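Local coordinates for Myo-inositol dehydrogenase (Corynebacterium glutamicum, PDB 3EUW), which probably oxidises myo-inositol with NAD+ as an inositol 2-dehydrogenase of the Gfo/Idh/MocA family, at residues D67-G72 / R88-L93; P129-I134 / Q239-F244; P156-K161 / N198-E203. All coordinates share one frame; numbering follows the deposited sequence.

Interaction 1: D67-G72 / R88-L93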
ATOM      1  N   ASP A  67     -43.194 -15.469   6.876  1.00 21.74           N
ATOM      2  CA  ASP A  67     -42.238 -15.918   7.894  1.00 21.72           C
ATOM      3  C   ASP A  67     -41.382 -14.760   8.402  1.00 21.55           C
ATOM      4  O   ASP A  67     -40.883 -14.784   9.525  1.00 21.12           O
ATOM      5  CB  ASP A  67     -41.293 -16.975   7.321  1.00 21.92           C
ATOM      6  CG  ASP A  67     -41.955 -18.314   7.137  1.00 21.89           C
ATOM      7  OD1 ASP A  67     -42.489 -18.860   8.120  1.00 25.10           O
ATOM      8  OD2 ASP A  67     -41.929 -18.822   6.003  1.00 20.15           O
ATOM      9  N   GLY A  68     -41.201 -13.754   7.558  1.00 21.24           N
ATOM     10  CA  GLY A  68     -40.385 -12.624   7.948  1.00 21.91           C
ATOM     11  C   GLY A  68     -40.591 -11.402   7.084  1.00 20.56           C
ATOM     12  O   GLY A  68     -40.946 -11.500   5.909  1.00 20.69           O
ATOM     13  N   ILE A  69     -40.356 -10.243   7.679  1.00 20.39           N
ATOM     14  CA  ILE A  69     -40.520  -8.980   6.977  1.00 22.83           C
ATOM     15  C   ILE A  69     -39.253  -8.125   6.949  1.00 22.04           C
ATOM     16  O   ILE A  69     -38.489  -8.106   7.907  1.00 21.65           O
ATOM     17  CB  ILE A  69     -41.652  -8.186   7.624  1.00 23.84           C
ATOM     18  CG1 ILE A  69     -42.985  -8.794   7.196  1.00 24.40           C
ATOM     19  CG2 ILE A  69     -41.543  -6.718   7.291  1.00 25.44           C
ATOM     20  CD1 ILE A  69     -44.180  -8.171   7.866  1.00 27.74           C
ATOM     21  N   VAL A  70     -39.041  -7.439   5.830  1.00 21.28           N
ATOM     22  CA  VAL A  70     -37.908  -6.539   5.652  1.00 22.28           C
ATOM     23  C   VAL A  70     -38.491  -5.147   5.417  1.00 22.83           C
ATOM     24  O   VAL A  70     -39.285  -4.944   4.496  1.00 24.16           O
ATOM     25  CB  VAL A  70     -37.049  -6.936   4.441  1.00 22.23           C
ATOM     26  CG1 VAL A  70     -35.954  -5.895   4.214  1.00 21.02           C
ATOM     27  CG2 VAL A  70     -36.431  -8.293   4.678  1.00 18.80           C
ATOM     28  N   ILE A  71     -38.106  -4.193   6.254  1.00 21.86           N
ATOM     29  CA  ILE A  71     -38.634  -2.841   6.135  1.00 21.59           C
ATOM     30  C   ILE A  71     -37.649  -1.868   5.492  1.00 23.05           C
ATOM     31  O   ILE A  71     -36.755  -1.333   6.156  1.00 24.52           O
ATOM     32  CB  ILE A  71     -39.060  -2.312   7.517  1.00 20.77           C
ATOM     33  CG1 ILE A  71     -40.100  -3.254   8.125  1.00 18.40           C
ATOM     34  CG2 ILE A  71     -39.630  -0.904   7.394  1.00 19.41           C
ATOM     35  CD1 ILE A  71     -40.539  -2.868   9.521  1.00 20.08           C
ATOM     36  N   GLY A  72     -37.821  -1.653   4.191  1.00 22.54           N
ATOM     37  CA  GLY A  72     -36.959  -0.747   3.458  1.00 23.28           C
ATOM     38  C   GLY A  72     -37.697   0.483   2.963  1.00 24.82           C
ATOM     39  O   GLY A  72     -37.281   1.119   1.998  1.00 25.39           O
ATOM     40  N   ARG A  88     -48.168  -9.710  15.230  1.00 34.58           N
ATOM     41  CA  ARG A  88     -48.591 -10.949  14.595  1.00 34.18           C
ATOM     42  C   ARG A  88     -47.508 -12.011  14.729  1.00 31.68           C
ATOM     43  O   ARG A  88     -47.546 -13.041  14.060  1.00 32.24           O
ATOM     44  CB  ARG A  88     -48.933 -10.725  13.120  1.00 35.50           C
ATOM     45  CG  ARG A  88     -50.272 -10.029  12.912  1.00 40.10           C
ATOM     46  CD  ARG A  88     -50.806 -10.279  11.514  1.00 44.11           C
ATOM     47  NE  ARG A  88     -50.885 -11.709  11.225  1.00 45.44           N
ATOM     48  CZ  ARG A  88     -51.129 -12.217  10.022  1.00 47.63           C
ATOM     49  NH1 ARG A  88     -51.323 -11.412   8.988  1.00 47.09           N
ATOM     50  NH2 ARG A  88     -51.162 -13.534   9.848  1.00 51.42           N
ATOM     51  N   GLY A  89     -46.543 -11.752  15.608  1.00 30.29           N
ATOM     52  CA  GLY A  89     -45.461 -12.696  15.828  1.00 27.15           C
ATOM     53  C   GLY A  89     -44.561 -12.881  14.622  1.00 25.25           C
ATOM     54  O   GLY A  89     -43.865 -13.886  14.502  1.00 24.72           O
ATOM     55  N   ILE A  90     -44.574 -11.917  13.712  1.00 25.25           N
ATOM     56  CA  ILE A  90     -43.733 -12.005  12.526  1.00 25.00           C
ATOM     57  C   ILE A  90     -42.454 -11.207  12.738  1.00 24.35           C
ATOM     58  O   ILE A  90     -42.497  -9.999  12.996  1.00 23.82           O
ATOM     59  CB  ILE A  90     -44.439 -11.441  11.293  1.00 26.71           C
ATOM     60  CG1 ILE A  90     -45.804 -12.110  11.116  1.00 26.43           C
ATOM     61  CG2 ILE A  90     -43.560 -11.654  10.061  1.00 24.88           C
ATOM     62  CD1 ILE A  90     -46.656 -11.472  10.021  1.00 26.10           C
ATOM     63  N   PRO A  91     -41.296 -11.875  12.645  1.00 22.86           N
ATOM     64  CA  PRO A  91     -40.007 -11.202  12.828  1.00 22.86           C
ATOM     65  C   PRO A  91     -39.849 -10.091  11.788  1.00 23.17           C
ATOM     66  O   PRO A  91     -40.392 -10.180  10.685  1.00 23.54           O
ATOM     67  CB  PRO A  91     -38.995 -12.328  12.621  1.00 24.11           C
ATOM     68  CG  PRO A  91     -39.755 -13.561  13.022  1.00 23.92           C
ATOM     69  CD  PRO A  91     -41.103 -13.310  12.393  1.00 22.93           C
ATOM     70  N   ALA A  92     -39.106  -9.047  12.134  1.00 21.60           N
ATOM     71  CA  ALA A  92     -38.912  -7.945  11.205  1.00 18.89           C
ATOM     72  C   ALA A  92     -37.506  -7.361  11.224  1.00 19.18           C
ATOM     73  O   ALA A  92     -36.984  -7.003  12.283  1.00 18.67           O
ATOM     74  CB  ALA A  92     -39.918  -6.847  11.493  1.00 19.81           C
ATOM     75  N   LEU A  93     -36.905  -7.278  10.040  1.00 17.76           N
ATOM     76  CA  LEU A  93     -35.582  -6.699   9.862  1.00 17.60           C
ATOM     77  C   LEU A  93     -35.892  -5.286   9.380  1.00 17.13           C
ATOM     78  O   LEU A  93     -36.439  -5.102   8.289  1.00 14.82           O
ATOM     79  CB  LEU A  93     -34.783  -7.469   8.803  1.00 15.59           C
ATOM     80  CG  LEU A  93     -33.561  -6.729   8.237  1.00 16.09           C
ATOM     81  CD1 LEU A  93     -32.584  -6.371   9.359  1.00 14.54           C
ATOM     82  CD2 LEU A  93     -32.901  -7.592   7.176  1.00 11.94           C
TER

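Interaction 2: P129-I134 / Q239-F244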
ATOM      1  N   PRO A 129     -17.428  -7.732   5.974  1.00 11.82           N
ATOM      2  CA  PRO A 129     -16.342  -8.671   6.293  1.00 12.67           C
ATOM      3  C   PRO A 129     -15.158  -8.023   7.020  1.00 11.08           C
ATOM      4  O   PRO A 129     -14.727  -8.518   8.066  1.00 11.75           O
ATOM      5  CB  PRO A 129     -15.954  -9.248   4.921  1.00  9.78           C
ATOM      6  CG  PRO A 129     -17.267  -9.245   4.182  1.00 13.06           C
ATOM      7  CD  PRO A 129     -17.897  -7.904   4.585  1.00 10.86           C
ATOM      8  N   SER A 130     -14.653  -6.913   6.478  1.00 10.11           N
ATOM      9  CA  SER A 130     -13.515  -6.219   7.089  1.00 11.19           C
ATOM     10  C   SER A 130     -13.837  -5.737   8.503  1.00 11.03           C
ATOM     11  O   SER A 130     -13.152  -6.092   9.452  1.00 12.02           O
ATOM     12  CB  SER A 130     -13.073  -5.031   6.222  1.00 11.79           C
ATOM     13  OG  SER A 130     -12.731  -5.449   4.908  1.00 13.33           O
ATOM     14  N   PHE A 131     -14.883  -4.932   8.649  1.00 10.97           N
ATOM     15  CA  PHE A 131     -15.250  -4.444   9.976  1.00 10.71           C
ATOM     16  C   PHE A 131     -15.590  -5.596  10.947  1.00 12.94           C
ATOM     17  O   PHE A 131     -15.230  -5.550  12.124  1.00 11.25           O
ATOM     18  CB  PHE A 131     -16.443  -3.493   9.896  1.00  8.31           C
ATOM     19  CG  PHE A 131     -16.192  -2.241   9.094  1.00  9.62           C
ATOM     20  CD1 PHE A 131     -14.919  -1.683   9.005  1.00  8.25           C
ATOM     21  CD2 PHE A 131     -17.244  -1.623   8.424  1.00  8.70           C
ATOM     22  CE1 PHE A 131     -14.694  -0.531   8.250  1.00 12.04           C
ATOM     23  CE2 PHE A 131     -17.042  -0.478   7.670  1.00 10.86           C
ATOM     24  CZ  PHE A 131     -15.764   0.076   7.577  1.00 11.68           C
ATOM     25  N   ALA A 132     -16.277  -6.624  10.458  1.00 12.83           N
ATOM     26  CA  ALA A 132     -16.655  -7.743  11.323  1.00 13.54           C
ATOM     27  C   ALA A 132     -15.407  -8.505  11.762  1.00 14.48           C
ATOM     28  O   ALA A 132     -15.297  -8.925  12.917  1.00 14.91           O
ATOM     29  CB  ALA A 132     -17.625  -8.675  10.593  1.00 13.31           C
ATOM     30  N   ALA A 133     -14.463  -8.670  10.842  1.00 13.78           N
ATOM     31  CA  ALA A 133     -13.214  -9.361  11.150  1.00 14.86           C
ATOM     32  C   ALA A 133     -12.482  -8.619  12.278  1.00 16.11           C
ATOM     33  O   ALA A 133     -12.052  -9.224  13.267  1.00 17.07           O
ATOM     34  CB  ALA A 133     -12.339  -9.431   9.909  1.00 15.83           C
ATOM     35  N   ILE A 134     -12.354  -7.305  12.124  1.00 13.64           N
ATOM     36  CA  ILE A 134     -11.694  -6.486  13.129  1.00 13.19           C
ATOM     37  C   ILE A 134     -12.356  -6.636  14.494  1.00 12.34           C
ATOM     38  O   ILE A 134     -11.676  -6.736  15.507  1.00 16.39           O
ATOM     39  CB  ILE A 134     -11.712  -4.994  12.727  1.00 12.14           C
ATOM     40  CG1 ILE A 134     -10.918  -4.802  11.437  1.00 11.65           C
ATOM     41  CG2 ILE A 134     -11.125  -4.133  13.857  1.00 10.46           C
ATOM     42  CD1 ILE A 134     -10.892  -3.353  10.938  1.00  8.95           C
ATOM     43  N   GLN A 239     -14.957   5.128   4.210  1.00 10.07           N
ATOM     44  CA  GLN A 239     -15.424   4.338   5.346  1.00  9.77           C
ATOM     45  C   GLN A 239     -14.260   3.613   5.995  1.00 10.96           C
ATOM     46  O   GLN A 239     -14.084   2.413   5.788  1.00 11.58           O
ATOM     47  CB  GLN A 239     -16.449   3.295   4.882  1.00  7.71           C
ATOM     48  CG  GLN A 239     -17.710   3.860   4.231  1.00 11.63           C
ATOM     49  CD  GLN A 239     -18.672   4.466   5.236  1.00 14.62           C
ATOM     50  OE1 GLN A 239     -18.658   5.673   5.482  1.00 17.79           O
ATOM     51  NE2 GLN A 239     -19.508   3.624   5.836  1.00 13.56           N
ATOM     52  N   ARG A 240     -13.468   4.335   6.777  1.00 10.16           N
ATOM     53  CA  ARG A 240     -12.323   3.742   7.433  1.00 11.19           C
ATOM     54  C   ARG A 240     -12.567   3.546   8.917  1.00 14.15           C
ATOM     55  O   ARG A 240     -13.359   4.267   9.539  1.00 15.65           O
ATOM     56  CB  ARG A 240     -11.082   4.613   7.212  1.00  9.55           C
ATOM     57  CG  ARG A 240     -10.522   4.544   5.796  1.00 10.34           C
ATOM     58  CD  ARG A 240      -9.370   5.531   5.621  1.00  8.19           C
ATOM     59  NE  ARG A 240      -9.850   6.904   5.525  1.00  7.93           N
ATOM     60  CZ  ARG A 240      -9.223   7.965   6.033  1.00 10.69           C
ATOM     61  NH1 ARG A 240      -8.085   7.809   6.700  1.00 10.87           N
ATOM     62  NH2 ARG A 240      -9.714   9.188   5.844  1.00  9.96           N
ATOM     63  N   LEU A 241     -11.887   2.559   9.478  1.00 14.26           N
ATOM     64  CA  LEU A 241     -12.018   2.264  10.888  1.00 14.85           C
ATOM     65  C   LEU A 241     -10.685   1.754  11.406  1.00 15.51           C
ATOM     66  O   LEU A 241     -10.028   0.931  10.767  1.00 15.24           O
ATOM     67  CB  LEU A 241     -13.111   1.219  11.120  1.00 16.55           C
ATOM     68  CG  LEU A 241     -13.388   0.876  12.587  1.00 18.98           C
ATOM     69  CD1 LEU A 241     -14.811   0.364  12.736  1.00 20.65           C
ATOM     70  CD2 LEU A 241     -12.384  -0.143  13.083  1.00 17.90           C
ATOM     71  N   GLU A 242     -10.301   2.245  12.573  1.00 13.68           N
ATOM     72  CA  GLU A 242      -9.049   1.858  13.185  1.00 13.92           C
ATOM     73  C   GLU A 242      -9.277   1.518  14.658  1.00 13.76           C
ATOM     74  O   GLU A 242      -9.867   2.306  15.396  1.00 14.57           O
ATOM     75  CB  GLU A 242      -8.064   3.025  13.059  1.00 15.86           C
ATOM     76  CG  GLU A 242      -6.719   2.816  13.710  1.00 16.63           C
ATOM     77  CD  GLU A 242      -5.865   4.084  13.709  1.00 18.10           C
ATOM     78  OE1 GLU A 242      -5.870   4.828  12.704  1.00 19.56           O
ATOM     79  OE2 GLU A 242      -5.181   4.338  14.712  1.00 18.50           O
ATOM     80  N   ALA A 243      -8.823   0.340  15.071  1.00 10.48           N
ATOM     81  CA  ALA A 243      -8.923  -0.089  16.462  1.00 10.98           C
ATOM     82  C   ALA A 243      -7.492  -0.184  17.010  1.00 12.31           C
ATOM     83  O   ALA A 243      -6.658  -0.936  16.495  1.00 12.98           O
ATOM     84  CB  ALA A 243      -9.611  -1.443  16.556  1.00  9.15           C
ATOM     85  N   PHE A 244      -7.202   0.595  18.042  1.00 11.72           N
ATOM     86  CA  PHE A 244      -5.868   0.590  18.632  1.00 13.01           C
ATOM     87  C   PHE A 244      -5.920   0.004  20.038  1.00 14.24           C
ATOM     88  O   PHE A 244      -6.723   0.441  20.870  1.00 12.48           O
ATOM     89  CB  PHE A 244      -5.315   2.018  18.698  1.00 13.34           C
ATOM     90  CG  PHE A 244      -3.978   2.121  19.385  1.00 15.14           C
ATOM     91  CD1 PHE A 244      -2.802   1.818  18.699  1.00 15.92           C
ATOM     92  CD2 PHE A 244      -3.891   2.497  20.721  1.00 15.63           C
ATOM     93  CE1 PHE A 244      -1.558   1.890  19.336  1.00 16.19           C
ATOM     94  CE2 PHE A 244      -2.639   2.569  21.366  1.00 15.98           C
ATOM     95  CZ  PHE A 244      -1.477   2.265  20.665  1.00 14.06           C
TER

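Interaction 3: P156-K161 / N198-E203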
ATOM      1  N   PRO A 156     -20.101  10.920  -0.127  1.00 15.69           N
ATOM      2  CA  PRO A 156     -19.643  11.507  -1.386  1.00 16.59           C
ATOM      3  C   PRO A 156     -20.205  12.914  -1.541  1.00 16.31           C
ATOM      4  O   PRO A 156     -19.485  13.835  -1.917  1.00 16.02           O
ATOM      5  CB  PRO A 156     -20.205  10.551  -2.441  1.00 16.63           C
ATOM      6  CG  PRO A 156     -20.165   9.235  -1.736  1.00 20.17           C
ATOM      7  CD  PRO A 156     -20.675   9.581  -0.347  1.00 18.06           C
ATOM      8  N   ALA A 157     -21.495  13.072  -1.246  1.00 15.51           N
ATOM      9  CA  ALA A 157     -22.160  14.380  -1.358  1.00 17.35           C
ATOM     10  C   ALA A 157     -23.436  14.448  -0.524  1.00 15.75           C
ATOM     11  O   ALA A 157     -23.939  13.427  -0.065  1.00 17.63           O
ATOM     12  CB  ALA A 157     -22.497  14.681  -2.834  1.00 14.29           C
ATOM     13  N   PRO A 158     -23.967  15.657  -0.301  1.00 15.40           N
ATOM     14  CA  PRO A 158     -25.198  15.771   0.487  1.00 17.79           C
ATOM     15  C   PRO A 158     -26.360  15.112  -0.257  1.00 19.86           C
ATOM     16  O   PRO A 158     -26.390  15.093  -1.489  1.00 21.97           O
ATOM     17  CB  PRO A 158     -25.402  17.284   0.600  1.00 17.32           C
ATOM     18  CG  PRO A 158     -24.001  17.829   0.510  1.00 16.18           C
ATOM     19  CD  PRO A 158     -23.396  16.986  -0.579  1.00 13.66           C
ATOM     20  N   ALA A 159     -27.312  14.566   0.489  1.00 21.10           N
ATOM     21  CA  ALA A 159     -28.479  13.941  -0.123  1.00 21.02           C
ATOM     22  C   ALA A 159     -29.336  15.064  -0.728  1.00 20.84           C
ATOM     23  O   ALA A 159     -29.005  16.247  -0.597  1.00 19.08           O
ATOM     24  CB  ALA A 159     -29.268  13.175   0.937  1.00 18.03           C
ATOM     25  N   PRO A 160     -30.434  14.709  -1.412  1.00 20.91           N
ATOM     26  CA  PRO A 160     -31.278  15.756  -2.001  1.00 21.60           C
ATOM     27  C   PRO A 160     -31.956  16.578  -0.908  1.00 22.86           C
ATOM     28  O   PRO A 160     -32.191  16.085   0.193  1.00 21.02           O
ATOM     29  CB  PRO A 160     -32.276  14.964  -2.841  1.00 20.19           C
ATOM     30  CG  PRO A 160     -31.493  13.745  -3.224  1.00 23.01           C
ATOM     31  CD  PRO A 160     -30.810  13.383  -1.929  1.00 21.25           C
ATOM     32  N   LYS A 161     -32.272  17.829  -1.213  1.00 25.41           N
ATOM     33  CA  LYS A 161     -32.903  18.712  -0.238  1.00 29.82           C
ATOM     34  C   LYS A 161     -34.066  18.085   0.542  1.00 31.86           C
ATOM     35  O   LYS A 161     -34.057  18.089   1.775  1.00 32.09           O
ATOM     36  CB  LYS A 161     -33.356  20.002  -0.928  1.00 31.78           C
ATOM     37  CG  LYS A 161     -34.026  21.012  -0.001  1.00 35.14           C
ATOM     38  CD  LYS A 161     -34.238  22.365  -0.672  1.00 37.81           C
ATOM     39  CE  LYS A 161     -32.903  23.055  -0.946  1.00 40.68           C
ATOM     40  NZ  LYS A 161     -33.066  24.483  -1.362  1.00 42.08           N
ATOM     41  N   ASN A 198     -19.857  24.151   9.864  1.00 13.60           N
ATOM     42  CA  ASN A 198     -20.486  24.403   8.567  1.00 15.51           C
ATOM     43  C   ASN A 198     -19.437  25.013   7.642  1.00 16.00           C
ATOM     44  O   ASN A 198     -19.223  26.223   7.667  1.00 14.50           O
ATOM     45  CB  ASN A 198     -21.645  25.382   8.755  1.00 16.03           C
ATOM     46  CG  ASN A 198     -22.854  24.736   9.397  1.00 16.10           C
ATOM     47  OD1 ASN A 198     -23.699  24.174   8.710  1.00 19.81           O
ATOM     48  ND2 ASN A 198     -22.933  24.792  10.716  1.00 14.42           N
ATOM     49  N   VAL A 199     -18.797  24.177   6.827  1.00 16.22           N
ATOM     50  CA  VAL A 199     -17.731  24.635   5.938  1.00 16.58           C
ATOM     51  C   VAL A 199     -17.942  24.692   4.423  1.00 17.39           C
ATOM     52  O   VAL A 199     -17.104  25.263   3.720  1.00 16.67           O
ATOM     53  CB  VAL A 199     -16.446  23.801   6.155  1.00 17.97           C
ATOM     54  CG1 VAL A 199     -16.017  23.904   7.594  1.00 21.43           C
ATOM     55  CG2 VAL A 199     -16.686  22.333   5.753  1.00 16.12           C
ATOM     56  N   PHE A 200     -19.012  24.103   3.897  1.00 17.16           N
ATOM     57  CA  PHE A 200     -19.190  24.145   2.442  1.00 17.70           C
ATOM     58  C   PHE A 200     -20.607  24.205   1.913  1.00 18.05           C
ATOM     59  O   PHE A 200     -20.849  24.829   0.884  1.00 21.14           O
ATOM     60  CB  PHE A 200     -18.480  22.947   1.783  1.00 14.65           C
ATOM     61  CG  PHE A 200     -19.227  21.647   1.906  1.00 13.45           C
ATOM     62  CD1 PHE A 200     -20.188  21.286   0.968  1.00 14.54           C
ATOM     63  CD2 PHE A 200     -18.975  20.781   2.966  1.00 13.16           C
ATOM     64  CE1 PHE A 200     -20.889  20.077   1.084  1.00 15.31           C
ATOM     65  CE2 PHE A 200     -19.666  19.577   3.090  1.00 13.56           C
ATOM     66  CZ  PHE A 200     -20.625  19.222   2.147  1.00 12.07           C
ATOM     67  N   SER A 201     -21.537  23.557   2.609  1.00 18.17           N
ATOM     68  CA  SER A 201     -22.927  23.488   2.164  1.00 16.97           C
ATOM     69  C   SER A 201     -23.900  24.585   2.608  1.00 18.26           C
ATOM     70  O   SER A 201     -24.196  24.725   3.791  1.00 18.13           O
ATOM     71  CB  SER A 201     -23.482  22.119   2.557  1.00 16.44           C
ATOM     72  OG  SER A 201     -24.852  21.989   2.236  1.00 14.38           O
ATOM     73  N   GLN A 202     -24.408  25.357   1.649  1.00 19.45           N
ATOM     74  CA  GLN A 202     -25.383  26.416   1.954  1.00 20.82           C
ATOM     75  C   GLN A 202     -26.709  25.724   2.295  1.00 21.17           C
ATOM     76  O   GLN A 202     -27.472  26.157   3.155  1.00 21.37           O
ATOM     77  CB  GLN A 202     -25.606  27.335   0.740  1.00 17.93           C
ATOM     78  CG  GLN A 202     -24.397  28.140   0.253  1.00 20.03           C
ATOM     79  CD  GLN A 202     -23.384  27.302  -0.506  1.00 20.47           C
ATOM     80  OE1 GLN A 202     -23.711  26.252  -1.054  1.00 21.57           O
ATOM     81  NE2 GLN A 202     -22.150  27.775  -0.557  1.00 19.91           N
ATOM     82  N   GLU A 203     -26.963  24.633   1.590  1.00 22.58           N
ATOM     83  CA  GLU A 203     -28.164  23.831   1.764  1.00 22.87           C
ATOM     84  C   GLU A 203     -28.277  23.228   3.167  1.00 23.15           C
ATOM     85  O   GLU A 203     -29.327  23.326   3.808  1.00 23.19           O
ATOM     86  CB  GLU A 203     -28.152  22.727   0.717  1.00 25.88           C
ATOM     87  CG  GLU A 203     -29.324  21.794   0.741  1.00 29.96           C
ATOM     88  CD  GLU A 203     -29.262  20.817  -0.412  1.00 33.61           C
ATOM     89  OE1 GLU A 203     -28.197  20.182  -0.592  1.00 30.72           O
ATOM     90  OE2 GLU A 203     -30.275  20.693  -1.138  1.00 36.76           O
TER

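Interaction 1: D67-G72 / R88-L93
I69 and A92 face each other as a parallel bridge pair in the Rossmann-fold sheet, where the classic beta-alpha-beta crossover carries the chain from strand 68-71 through helix 78-87 to strand 92-94. I69 straddles its neighbour in the usual parallel way: its N-H reaches P91 O at 3.0 Å, with the donor tilted 22° from the carbonyl plane, while I69 O accepts from L93 N at 2.8 Å. The side chain of I69 can be traced outward. Its CB lies 3.9 Å from P91 O and, on the same side of the sheet, faces A92 CB. Because CG1 stands anti to the carbonyl carbon (chi1 -76°), it is directed to I90, where it meets CG2 at 4.1 Å; CD1, at the tip, touches the same methyl at 4.2 Å. A85 of the crossover helix and A8 and F10 of strand 5-10 also pack on this side chain. V70 and L93 point to the other side of the sheet, where F293 of helix 283-299 packs on L93. The pairing closes with the nearly straight bond from I71 N to L93 O, 168° at the hydrogen.

Interaction 2: P129-I134 / Q239-F244
F131 and I134, one helical turn apart, bring helix 129-134 down on strand 239-244; the axes of the two segments come within 10.0 Å and run nearly parallel, 11° between their N-to-C directions. The closest CA pairs are F131 with L241 and I134 with A243, so helix and strand advance together. Strand residues L241 and A243 point toward the helix, and R240 and E242 away from it. The F131 ring, with CG beside the backbone N (chi1 -62°), reaches down to the strand: CZ meets the backbone oxygen Q239 O at 3.4 Å, at the ring edge and in its plane, and CE1 lies 3.7 Å from L241 CB, which approaches obliquely. I134 divides its branches between two partners. Its CD1 passes L241 CD2 at 4.1 Å, the two side chains sliding by in opposite directions, and its CG2 rests 4.1 Å from A243 CB. M181 and F185 of helix 169-185 and A252 of strand 248-252 extend this core. On the far face of the strand, R240 pairs with E242 of the second subunit, and E242 with R240 and R154 of that subunit. Apart from Q239 O at the F131 edge, the meeting atoms are apolar, so burial and shape hold the helix to the sheet of the C-terminal domain, while the alternate strand residues carry their charges to the subunit interface.

Interaction 3: P156-K161 / N198-E203
P158 and F200 meet at one end of this surface contact, K161 and E203 at the other. CG of P158 abuts the rim of the F200 ring, 3.9 Å from CE1 and near the ring plane, the two side chains coming from opposite directions. E203 reaches across with CG anti to its backbone N (chi1 -180°) and an extended chain, which brings the carboxylate up to the 156-161 segment. Its OE2 lies 3.2 Å from K161 CB and 3.5 Å from K161 CE, against the aliphatic part of the lysine. It is also near K161 N without a hydrogen bond, where the helix start might favour the charged carboxylate. Charge attraction is probably modest, since K161 NZ stays 4.7 Å from E203 OE2; the ammonium has E206 as a long, weak ion-pair partner. OE1 of E203 lies 4.0 Å from A159 O, and beside P158 CB. Further out, D211 holds the second segment: OD1 accepts from V199 N, while OD2 accepts from both F200 N and S201 N. The F200 ring also stacks with H232, and E147 of the second subunit packs on F200. E203 is set by the start of its helix, where S201 OG bonds to I204 N. The arrangement is that of a serine N-cap opening helix 202-206, with P160 at the N-cap position of helix 161-166, beyond strands 146-154 and 189-197 of the C-terminal domain.

Interaction 1 belongs to the NAD-binding Rossmann domain, interactions 2 and 3 to the C-terminal domain. Interaction 1 sits on the opposite side of the chain's centre from both, with centres 29 Å from interaction 2 and 34 Å from interaction 3. Interaction 3 is nested in the long chain excursion closed by interaction 2; their nearest atoms are about 7 Å apart without touching, and both also meet the second subunit. The bound sodium ion, held at I23, A24, N26 and L29, is about 12 Å from the side chain of V70 in interaction 1; that side chain also lies near, without touching, a GxGxxG sequence consistent with dinucleotide binding.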